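Side-chain contact in D-alanyl transferase DltD (Enterococcus faecalis, PDB 6O93), which probably transfers D-alanine onto lipoteichoic acid during cell-wall biogenesis in this Gram-positive bacterium, as a membrane-anchored member of the DltD family: residues A[141-144]-A[145-149]. Residues are numbered along the deposited sequence; the frame is centred on the assembly and turned at random.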
ATOM      1  N   ASP A 141     -15.425  -2.967 -12.438  1.00 24.31           N
ATOM      2  CA  ASP A 141     -16.519  -3.069 -11.478  1.00 22.69           C
ATOM      3  C   ASP A 141     -16.977  -4.510 -11.326  1.00 21.95           C
ATOM      4  O   ASP A 141     -17.302  -4.955 -10.217  1.00 21.07           O
ATOM      5  CB  ASP A 141     -17.687  -2.187 -11.915  1.00 23.75           C
ATOM      6  CG  ASP A 141     -17.362  -0.714 -11.839  1.00 23.92           C
ATOM      7  OD1 ASP A 141     -16.731  -0.295 -10.849  1.00 24.09           O
ATOM      8  OD2 ASP A 141     -17.735   0.024 -12.772  1.00 25.15           O
ATOM      9  N   GLN A 142     -17.013  -5.257 -12.431  1.00 22.70           N
ATOM     10  CA  GLN A 142     -17.438  -6.650 -12.371  1.00 23.40           C
ATOM     11  C   GLN A 142     -16.390  -7.515 -11.686  1.00 22.65           C
ATOM     12  O   GLN A 142     -16.734  -8.461 -10.969  1.00 23.21           O
ATOM     13  CB  GLN A 142     -17.733  -7.168 -13.776  1.00 25.49           C
ATOM     14  CG  GLN A 142     -18.787  -6.359 -14.511  1.00 27.81           C
ATOM     15  CD  GLN A 142     -19.189  -6.984 -15.830  1.00 30.22           C
ATOM     16  OE1 GLN A 142     -18.573  -6.728 -16.867  1.00 31.95           O
ATOM     17  NE2 GLN A 142     -20.228  -7.810 -15.799  1.00 29.77           N
ATOM     18  N   TYR A 143     -15.106  -7.212 -11.894  1.00 21.71           N
ATOM     19  CA  TYR A 143     -14.065  -7.958 -11.196  1.00 20.44           C
ATOM     20  C   TYR A 143     -14.122  -7.698  -9.695  1.00 19.91           C
ATOM     21  O   TYR A 143     -14.005  -8.632  -8.893  1.00 18.72           O
ATOM     22  CB  TYR A 143     -12.681  -7.602 -11.743  1.00 19.47           C
ATOM     23  CG  TYR A 143     -11.575  -8.300 -10.986  1.00 18.38           C
ATOM     24  CD1 TYR A 143     -11.213  -9.604 -11.294  1.00 18.66           C
ATOM     25  CD2 TYR A 143     -10.911  -7.666  -9.943  1.00 18.08           C
ATOM     26  CE1 TYR A 143     -10.212 -10.253 -10.597  1.00 17.26           C
ATOM     27  CE2 TYR A 143      -9.910  -8.309  -9.239  1.00 17.70           C
ATOM     28  CZ  TYR A 143      -9.566  -9.602  -9.572  1.00 16.89           C
ATOM     29  OH  TYR A 143      -8.572 -10.247  -8.875  1.00 18.06           O
ATOM     30  N   LEU A 144     -14.302  -6.437  -9.297  1.00 20.01           N
ATOM     31  CA  LEU A 144     -14.459  -6.127  -7.879  1.00 20.28           C
ATOM     32  C   LEU A 144     -15.639  -6.885  -7.287  1.00 18.64           C
ATOM     33  O   LEU A 144     -15.534  -7.471  -6.204  1.00 17.44           O
ATOM     34  CB  LEU A 144     -14.647  -4.623  -7.685  1.00 21.51           C
ATOM     35  CG  LEU A 144     -13.403  -3.746  -7.804  1.00 22.68           C
ATOM     36  CD1 LEU A 144     -13.799  -2.281  -7.763  1.00 22.49           C
ATOM     37  CD2 LEU A 144     -12.415  -4.064  -6.692  1.00 23.91           C
ATOM     38  N   ALA A 145     -16.774  -6.886  -7.989  1.00 19.30           N
ATOM     39  CA  ALA A 145     -17.950  -7.603  -7.505  1.00 20.03           C
ATOM     40  C   ALA A 145     -17.647  -9.084  -7.309  1.00 20.03           C
ATOM     41  O   ALA A 145     -17.992  -9.669  -6.276  1.00 18.74           O
ATOM     42  CB  ALA A 145     -19.112  -7.417  -8.480  1.00 20.84           C
ATOM     43  N   GLN A 146     -17.001  -9.707  -8.296  1.00 21.41           N
ATOM     44  CA  GLN A 146     -16.685 -11.128  -8.199  1.00 24.33           C
ATOM     45  C   GLN A 146     -15.816 -11.417  -6.980  1.00 22.06           C
ATOM     46  O   GLN A 146     -16.081 -12.358  -6.223  1.00 22.63           O
ATOM     47  CB  GLN A 146     -15.995 -11.594  -9.483  1.00 29.38           C
ATOM     48  CG  GLN A 146     -15.575 -13.066  -9.487  1.00 33.49           C
ATOM     49  CD  GLN A 146     -14.168 -13.285  -8.946  1.00 36.26           C
ATOM     50  OE1 GLN A 146     -13.974 -13.998  -7.961  1.00 37.72           O
ATOM     51  NE2 GLN A 146     -13.181 -12.681  -9.599  1.00 36.43           N
ATOM     52  N   ARG A 147     -14.770 -10.615  -6.772  1.00 19.77           N
ATOM     53  CA  ARG A 147     -13.859 -10.868  -5.660  1.00 18.41           C
ATOM     54  C   ARG A 147     -14.544 -10.644  -4.319  1.00 17.30           C
ATOM     55  O   ARG A 147     -14.367 -11.436  -3.386  1.00 17.22           O
ATOM     56  CB  ARG A 147     -12.620  -9.978  -5.779  1.00 17.59           C
ATOM     57  CG  ARG A 147     -11.736 -10.291  -6.975  1.00 17.74           C
ATOM     58  CD  ARG A 147     -10.927 -11.570  -6.780  1.00 17.21           C
ATOM     59  NE  ARG A 147      -9.935 -11.430  -5.714  1.00 17.44           N
ATOM     60  CZ  ARG A 147      -9.806 -12.247  -4.669  1.00 16.98           C
ATOM     61  NH1 ARG A 147     -10.591 -13.308  -4.523  1.00 17.70           N
ATOM     62  NH2 ARG A 147      -8.867 -12.004  -3.766  1.00 16.52           N
ATOM     63  N   LEU A 148     -15.331  -9.573  -4.201  1.00 16.52           N
ATOM     64  CA  LEU A 148     -15.936  -9.242  -2.915  1.00 16.65           C
ATOM     65  C   LEU A 148     -16.862 -10.352  -2.430  1.00 15.07           C
ATOM     66  O   LEU A 148     -16.936 -10.622  -1.225  1.00 14.70           O
ATOM     67  CB  LEU A 148     -16.694  -7.919  -3.013  1.00 18.70           C
ATOM     68  CG  LEU A 148     -15.852  -6.654  -3.180  1.00 20.69           C
ATOM     69  CD1 LEU A 148     -16.756  -5.434  -3.229  1.00 21.74           C
ATOM     70  CD2 LEU A 148     -14.827  -6.516  -2.071  1.00 20.68           C
ATOM     71  N   THR A 149     -17.576 -11.009  -3.347  1.00 15.28           N
ATOM     72  CA  THR A 149     -18.469 -12.093  -2.952  1.00 17.14           C
ATOM     73  C   THR A 149     -17.725 -13.290  -2.379  1.00 18.87           C
ATOM     74  O   THR A 149     -18.370 -14.199  -1.849  1.00 20.13           O
ATOM     75  CB  THR A 149     -19.318 -12.567  -4.135  1.00 18.31           C
ATOM     76  OG1 THR A 149     -18.469 -13.086  -5.169  1.00 18.90           O
ATOM     77  CG2 THR A 149     -20.164 -11.429  -4.683  1.00 18.27           C
TER
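Tyr-143 and Arg-147, one turn apart on the alpha-helix 139-148, run side by side and point the same way, a CH-pi pair within a single helix. Arg-147 CG sits over one face of the Tyr-143 ring, 3.7 Å from its centroid and displaced toward the rim. With Tyr-143 CG anti to the backbone N (chi1 177°), the ring lies alongside the arginine chain, which bends at chi2 and chi3 and carries CD past the hydroxyl, with Arg-147 CD 3.4 Å from Tyr-143 OH. The polar ends converge on Asp-275 of helix 272-285, whose OD1 is hydrogen-bonded to Tyr-143 OH and forms a salt bridge with Arg-147 NE; this shared carboxylate oxygen probably steadies the phenol and the guanidinium group together. Tyr-143 also stacks on the ring of Tyr-383. Gln-146 approaches the same ring obliquely, its amide plane 80° from the ring plane and its NE2 4.0 Å from Tyr-143 CE1; its OE1 accepts a hydrogen bond from Lys-150.

Backbone i to i+4 hydrogen bonds run through the segment: Ala-145 N to Asp-141 O, Gln-146 N to Gln-142 O, Arg-147 N to Tyr-143 O, and Leu-148 N to Leu-144 O at 2.9 Å. On another side of the helix, Leu-144 and Leu-148 both pack on Trp-130 of helix 124-132; the indole NE1 of Trp-130 is hydrogen-bonded to Asp-141 OD1. Thr-149 OG1 reaches back to Gln-146 O in a 2.7 Å hydrogen bond.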